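Local coordinates for protein polycyclic ketone monooxygenase (Myceliophthora thermophila, PDB 5MQ6) that inserts one oxygen atom beside the carbonyl of various ketones, polycyclic ones above all, giving esters or lactones with FAD and NADPH, at residues 354-366 with 420-432. Numbering follows the deposited sequence.
With NDP (NADPH dihydro-nicotinamide-adenine-dinucleotide phosphate), chain C.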
loop_
_atom_site.group_PDB
_atom_site.type_symbol
_atom_site.label_atom_id
_atom_site.label_comp_id
_atom_site.label_asym_id
_atom_site.label_seq_id
_atom_site.Cartn_x
_atom_site.Cartn_y
_atom_site.Cartn_z
ATOM N N ASP A 354 7.915 -7.390 -18.297
ATOM C CA ASP A 354 7.340 -6.102 -18.461
ATOM C C ASP A 354 8.254 -5.062 -17.874
ATOM O O ASP A 354 9.406 -5.352 -17.539
ATOM C CB ASP A 354 5.892 -6.112 -17.902
ATOM C CG ASP A 354 5.820 -6.008 -16.372
ATOM O OD1 ASP A 354 6.855 -6.018 -15.696
ATOM O OD2 ASP A 354 4.683 -5.910 -15.873
ATOM N N GLY A 355 7.748 -3.844 -17.734
ATOM C CA GLY A 355 8.549 -2.739 -17.323
ATOM C C GLY A 355 9.163 -2.805 -15.949
ATOM O O GLY A 355 10.136 -2.125 -15.721
ATOM N N TRP A 356 8.557 -3.594 -15.035
ATOM C CA TRP A 356 9.135 -3.802 -13.722
ATOM C C TRP A 356 10.469 -4.558 -13.774
ATOM O O TRP A 356 11.241 -4.464 -12.858
ATOM C CB TRP A 356 8.188 -4.652 -12.874
ATOM C CG TRP A 356 6.964 -3.913 -12.345
ATOM C CD1 TRP A 356 5.669 -4.006 -12.823
ATOM C CD2 TRP A 356 6.904 -3.078 -11.182
ATOM N NE1 TRP A 356 4.816 -3.254 -12.001
ATOM C CE2 TRP A 356 5.556 -2.672 -11.011
ATOM C CE3 TRP A 356 7.855 -2.615 -10.288
ATOM C CZ2 TRP A 356 5.152 -1.816 -9.982
ATOM C CZ3 TRP A 356 7.464 -1.788 -9.280
ATOM C CH2 TRP A 356 6.104 -1.385 -9.123
ATOM N N THR A 357 10.725 -5.311 -14.838
ATOM C CA THR A 357 11.936 -6.125 -14.962
ATOM C C THR A 357 13.125 -5.334 -15.522
ATOM O O THR A 357 14.185 -5.921 -15.774
ATOM C CB THR A 357 11.652 -7.409 -15.795
ATOM O OG1 THR A 357 11.356 -7.069 -17.165
ATOM C CG2 THR A 357 10.483 -8.125 -15.259
ATOM N N GLU A 358 12.962 -4.017 -15.692
ATOM C CA GLU A 358 13.953 -3.135 -16.289
ATOM C C GLU A 358 14.498 -2.081 -15.342
ATOM O O GLU A 358 15.034 -1.045 -15.786
ATOM C CB GLU A 358 13.372 -2.401 -17.517
ATOM C CG GLU A 358 13.102 -3.301 -18.678
ATOM C CD GLU A 358 12.479 -2.581 -19.882
ATOM O OE1 GLU A 358 13.084 -2.585 -20.948
ATOM O OE2 GLU A 358 11.409 -2.034 -19.808
ATOM N N MET A 359 14.336 -2.325 -14.051
ATOM C CA MET A 359 14.669 -1.333 -13.027
ATOM C C MET A 359 15.372 -2.011 -11.817
ATOM O O MET A 359 14.852 -2.017 -10.677
ATOM C CB MET A 359 13.393 -0.589 -12.650
ATOM C CG MET A 359 12.180 -1.440 -12.452
ATOM S SD MET A 359 10.794 -0.369 -11.905
ATOM C CE MET A 359 10.506 0.615 -13.350
ATOM N N PRO A 360 16.563 -2.587 -12.059
ATOM C CA PRO A 360 17.305 -3.296 -11.022
ATOM C C PRO A 360 17.780 -2.406 -9.865
ATOM O O PRO A 360 17.997 -2.904 -8.785
ATOM C CB PRO A 360 18.503 -3.889 -11.817
ATOM C CG PRO A 360 18.742 -2.829 -12.884
ATOM C CD PRO A 360 17.329 -2.497 -13.319
ATOM N N ALA A 361 17.816 -1.088 -10.057
ATOM C CA ALA A 361 18.088 -0.178 -8.933
ATOM C C ALA A 361 16.912 -0.002 -8.022
ATOM O O ALA A 361 17.060 0.634 -6.945
ATOM C CB ALA A 361 18.540 1.211 -9.399
ATOM N N PHE A 362 15.736 -0.532 -8.407
ATOM C CA PHE A 362 14.659 -0.593 -7.350
ATOM C C PHE A 362 15.073 -1.328 -6.061
ATOM O O PHE A 362 14.544 -1.067 -4.953
ATOM C CB PHE A 362 13.337 -1.125 -7.897
ATOM C CG PHE A 362 12.120 -0.659 -7.141
ATOM C CD1 PHE A 362 11.690 0.669 -7.231
ATOM C CD2 PHE A 362 11.363 -1.568 -6.371
ATOM C CE1 PHE A 362 10.544 1.105 -6.521
ATOM C CE2 PHE A 362 10.264 -1.142 -5.657
ATOM C CZ PHE A 362 9.834 0.194 -5.752
ATOM N N SER A 363 16.029 -2.205 -6.191
ATOM C CA SER A 363 16.613 -2.935 -5.056
ATOM C C SER A 363 17.190 -1.985 -3.977
ATOM O O SER A 363 17.349 -2.364 -2.794
ATOM C CB SER A 363 17.756 -3.798 -5.631
ATOM O OG SER A 363 18.760 -2.935 -6.198
ATOM N N ALA A 364 17.471 -0.743 -4.363
ATOM C CA ALA A 364 17.895 0.272 -3.408
ATOM C C ALA A 364 16.929 0.333 -2.252
ATOM O O ALA A 364 17.298 0.608 -1.164
ATOM C CB ALA A 364 17.975 1.677 -4.082
ATOM N N VAL A 365 15.655 0.184 -2.526
ATOM C CA VAL A 365 14.667 0.325 -1.471
ATOM C C VAL A 365 14.088 -0.975 -1.010
ATOM O O VAL A 365 13.454 -0.963 0.013
ATOM C CB VAL A 365 13.514 1.279 -1.738
ATOM C CG1 VAL A 365 14.018 2.727 -1.613
ATOM C CG2 VAL A 365 12.825 0.976 -3.070
ATOM N N ILE A 366 14.252 -2.040 -1.783
ATOM C CA ILE A 366 13.728 -3.374 -1.452
ATOM C C ILE A 366 14.739 -4.307 -0.777
ATOM O O ILE A 366 14.368 -5.053 0.131
ATOM C CB ILE A 366 13.206 -4.031 -2.768
ATOM C CG1 ILE A 366 12.017 -3.267 -3.260
ATOM C CG2 ILE A 366 12.895 -5.458 -2.557
ATOM C CD1 ILE A 366 11.035 -2.925 -2.192
ATOM N N TYR A 420 14.978 12.124 -10.307
ATOM C CA TYR A 420 15.314 11.467 -9.064
ATOM C C TYR A 420 15.561 10.000 -9.372
ATOM O O TYR A 420 15.023 9.507 -10.343
ATOM C CB TYR A 420 14.175 11.554 -8.032
ATOM C CG TYR A 420 12.805 11.281 -8.542
ATOM C CD1 TYR A 420 12.334 9.976 -8.760
ATOM C CD2 TYR A 420 11.942 12.320 -8.809
ATOM C CE1 TYR A 420 11.035 9.738 -9.224
ATOM C CE2 TYR A 420 10.657 12.105 -9.248
ATOM C CZ TYR A 420 10.232 10.826 -9.458
ATOM O OH TYR A 420 9.027 10.681 -9.960
ATOM N N PRO A 421 16.308 9.289 -8.509
ATOM C CA PRO A 421 16.477 7.849 -8.723
ATOM C C PRO A 421 15.134 7.081 -8.740
ATOM O O PRO A 421 14.199 7.446 -8.040
ATOM C CB PRO A 421 17.277 7.416 -7.519
ATOM C CG PRO A 421 17.914 8.645 -6.983
ATOM C CD PRO A 421 17.014 9.776 -7.326
ATOM N N THR A 422 15.063 6.050 -9.557
ATOM C CA THR A 422 13.885 5.229 -9.724
ATOM C C THR A 422 13.313 4.778 -8.353
ATOM O O THR A 422 12.113 4.738 -8.166
ATOM C CB THR A 422 14.201 3.956 -10.564
ATOM O OG1 THR A 422 14.861 4.291 -11.825
ATOM C CG2 THR A 422 12.929 3.206 -10.874
ATOM N N TRP A 423 14.189 4.402 -7.424
ATOM C CA TRP A 423 13.733 3.969 -6.127
ATOM C C TRP A 423 13.015 5.011 -5.190
ATOM O O TRP A 423 12.484 4.584 -4.189
ATOM C CB TRP A 423 14.876 3.285 -5.401
ATOM C CG TRP A 423 15.981 4.200 -4.934
ATOM C CD1 TRP A 423 15.955 5.025 -3.852
ATOM C CD2 TRP A 423 17.268 4.381 -5.547
ATOM N NE1 TRP A 423 17.148 5.661 -3.726
ATOM C CE2 TRP A 423 17.977 5.292 -4.745
ATOM C CE3 TRP A 423 17.906 3.809 -6.659
ATOM C CZ2 TRP A 423 19.285 5.696 -5.026
ATOM C CZ3 TRP A 423 19.226 4.214 -6.963
ATOM C CH2 TRP A 423 19.908 5.140 -6.124
ATOM N N CYS A 424 13.006 6.317 -5.489
ATOM C CA CYS A 424 12.462 7.330 -4.584
ATOM C C CYS A 424 10.938 7.490 -4.602
ATOM O O CYS A 424 10.392 8.116 -3.711
ATOM C CB CYS A 424 13.062 8.713 -4.892
ATOM S SG CYS A 424 14.814 8.861 -4.531
ATOM N N LYS A 425 10.272 6.976 -5.632
ATOM C CA LYS A 425 8.839 6.985 -5.758
ATOM C C LYS A 425 8.423 5.707 -6.389
ATOM O O LYS A 425 9.226 5.033 -7.063
ATOM C CB LYS A 425 8.333 8.071 -6.723
ATOM C CG LYS A 425 8.771 9.477 -6.440
ATOM C CD LYS A 425 8.127 10.097 -5.199
ATOM C CE LYS A 425 7.980 11.627 -5.297
ATOM N NZ LYS A 425 7.016 12.133 -4.274
ATOM N N ARG A 426 7.137 5.422 -6.287
ATOM C CA ARG A 426 6.624 4.228 -6.968
ATOM C C ARG A 426 6.708 4.442 -8.503
ATOM O O ARG A 426 6.359 5.494 -9.027
ATOM C CB ARG A 426 5.229 3.741 -6.530
ATOM C CG ARG A 426 5.129 2.220 -6.816
ATOM C CD ARG A 426 3.897 1.590 -6.279
ATOM N NE ARG A 426 3.452 0.348 -6.907
ATOM C CZ ARG A 426 3.657 -0.885 -6.396
ATOM N NH1 ARG A 426 4.415 -1.105 -5.316
ATOM N NH2 ARG A 426 3.139 -1.949 -6.974
ATOM N N PRO A 427 7.292 3.492 -9.213
ATOM C CA PRO A 427 7.263 3.682 -10.673
ATOM C C PRO A 427 5.818 3.507 -11.184
ATOM O O PRO A 427 5.016 2.811 -10.532
ATOM C CB PRO A 427 8.169 2.551 -11.200
ATOM C CG PRO A 427 8.446 1.655 -10.038
ATOM C CD PRO A 427 8.240 2.451 -8.798
ATOM N N THR A 428 5.527 4.123 -12.323
ATOM C CA THR A 428 4.165 4.169 -12.930
ATOM C C THR A 428 4.343 3.778 -14.322
ATOM O O THR A 428 5.451 3.904 -14.878
ATOM C CB THR A 428 3.554 5.569 -12.879
ATOM O OG1 THR A 428 4.339 6.468 -13.698
ATOM C CG2 THR A 428 3.583 6.047 -11.455
ATOM N N PHE A 429 3.295 3.193 -14.896
ATOM C CA PHE A 429 3.411 2.589 -16.213
ATOM C C PHE A 429 2.183 3.017 -16.983
ATOM O O PHE A 429 1.085 2.891 -16.471
ATOM C CB PHE A 429 3.481 1.090 -16.117
ATOM C CG PHE A 429 4.566 0.575 -15.191
ATOM C CD1 PHE A 429 4.324 0.474 -13.787
ATOM C CD2 PHE A 429 5.797 0.163 -15.683
ATOM C CE1 PHE A 429 5.290 0.045 -12.915
ATOM C CE2 PHE A 429 6.792 -0.278 -14.768
ATOM C CZ PHE A 429 6.516 -0.334 -13.391
ATOM N N SER A 430 2.363 3.572 -18.189
ATOM C CA SER A 430 1.273 4.000 -18.999
ATOM C C SER A 430 1.722 4.214 -20.446
ATOM O O SER A 430 2.806 4.844 -20.719
ATOM C CB SER A 430 0.713 5.320 -18.480
ATOM O OG SER A 430 -0.401 5.666 -19.315
ATOM N N ASP A 431 0.874 3.713 -21.357
ATOM C CA ASP A 431 0.985 3.977 -22.784
ATOM C C ASP A 431 0.045 5.071 -23.320
ATOM O O ASP A 431 0.010 5.282 -24.503
ATOM C CB ASP A 431 0.778 2.662 -23.547
ATOM C CG ASP A 431 1.777 1.622 -23.167
ATOM O OD1 ASP A 431 2.943 2.010 -22.854
ATOM O OD2 ASP A 431 1.442 0.396 -23.195
ATOM N N GLU A 432 -0.646 5.800 -22.453
ATOM C CA GLU A 432 -1.544 6.894 -22.795
ATOM C C GLU A 432 -1.299 8.210 -22.037
ATOM O O GLU A 432 -1.684 9.218 -22.516
ATOM C CB GLU A 432 -3.002 6.536 -22.531
ATOM C CG GLU A 432 -3.475 5.161 -22.969
ATOM C CD GLU A 432 -4.949 4.853 -22.565
ATOM O OE1 GLU A 432 -5.511 5.436 -21.578
ATOM O OE2 GLU A 432 -5.553 3.996 -23.235
HETATM P PA NDP C . 0.454 9.636 -4.379
HETATM O O1A NDP C . 0.660 9.994 -2.867
HETATM O O2A NDP C . 1.356 8.686 -5.127
HETATM O O5B NDP C . 0.303 11.031 -5.160
HETATM C C5B NDP C . -0.267 12.187 -4.581
HETATM C C4B NDP C . 0.075 13.285 -5.567
HETATM O O4B NDP C . -0.429 14.558 -5.083
HETATM C C3B NDP C . 1.590 13.410 -5.762
HETATM O O3B NDP C . 1.879 13.461 -7.172
HETATM C C2B NDP C . 1.867 14.684 -4.994
HETATM O O2B NDP C . 3.079 15.381 -5.406
HETATM C C1B NDP C . 0.604 15.485 -5.221
HETATM N N9A NDP C . 0.494 16.570 -4.244
HETATM C C8A NDP C . 0.563 16.496 -2.875
HETATM N N7A NDP C . 0.455 17.718 -2.320
HETATM C C5A NDP C . 0.324 18.555 -3.381
HETATM C C6A NDP C . 0.198 20.000 -3.519
HETATM N N6A NDP C . 0.186 20.729 -2.410
HETATM N N1A NDP C . 0.093 20.506 -4.766
HETATM C C2A NDP C . 0.117 19.745 -5.906
HETATM N N3A NDP C . 0.248 18.408 -5.884
HETATM C C4A NDP C . 0.355 17.807 -4.647
HETATM O O3 NDP C . -1.003 9.024 -4.594
HETATM P PN NDP C . -1.624 8.077 -5.786
HETATM O O1N NDP C . -3.126 7.897 -5.395
HETATM O O2N NDP C . -1.344 8.649 -7.157
HETATM O O5D NDP C . -0.839 6.667 -5.658
HETATM C C5D NDP C . -0.788 6.027 -4.338
HETATM C C4D NDP C . -0.338 4.581 -4.442
HETATM O O4D NDP C . -1.360 3.771 -5.066
HETATM C C3D NDP C . 0.804 4.460 -5.453
HETATM O O3D NDP C . 2.094 5.073 -5.075
HETATM C C2D NDP C . 0.727 2.968 -5.841
HETATM O O2D NDP C . 1.303 2.118 -4.795
HETATM C C1D NDP C . -0.780 2.816 -6.040
HETATM P P2B NDP C . 4.478 15.036 -4.660
HETATM O O1X NDP C . 4.128 15.028 -3.166
HETATM O O2X NDP C . 5.441 16.175 -4.918
HETATM O O3X NDP C . 5.016 13.748 -5.298
#
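W356, M359 and F362 pack on R426, P427 and F429, and A361, A364 and V365 on W423, in a buried, almost wholly apolar contact that lays the turns and short helix 363-366 against loop 420-427 and strand 428-429 beside the NADPH site; no hydrogen bond joins the two segments. The CE1-CZ side of the F429 ring meets one face of the W356 indole, CZ 3.4 Å above its plane; with the planes at 42° the pair is oblique, neither stack nor edge-to-face. Around the same indole, P427 CG comes to 3.7 Å from W356 CZ3, and W356 CH2 sits over the centre of one face of the R426 guanidinium, the two planes 67° apart. W356 NE1 bonds to the backbone oxygen of D133, whose carboxylate forms a salt bridge with R426 NE. Replacing W356 by an alanine would probably leave the guanidinium face and the F429 ring without their common cover and the D133 carbonyl without this donor.

This is a flavin-dependent Baeyer-Villiger monooxygenase with Rossmann-type nucleotide-binding folds, and 420-432 supplies part of its cofactor pocket. R426 touches both FAD and the nicotinamide-side ribose of NADPH, while K425 NZ donates to the 2'-phosphate oxygen O3X at 2.8 Å.

P427 turns its ring toward 354-366, where M359 SD reaches its CG at 3.6 Å and F362 CE1 its CD at 3.5 Å. Farther along, A364 CB lies over one face of the W423 indole, toward its rim, though modelled too close for its exact position to be trusted; P421 CB covers the opposite face. A361 CB meets the indole rim, 3.8 Å from W423 CE3 and level with the ring.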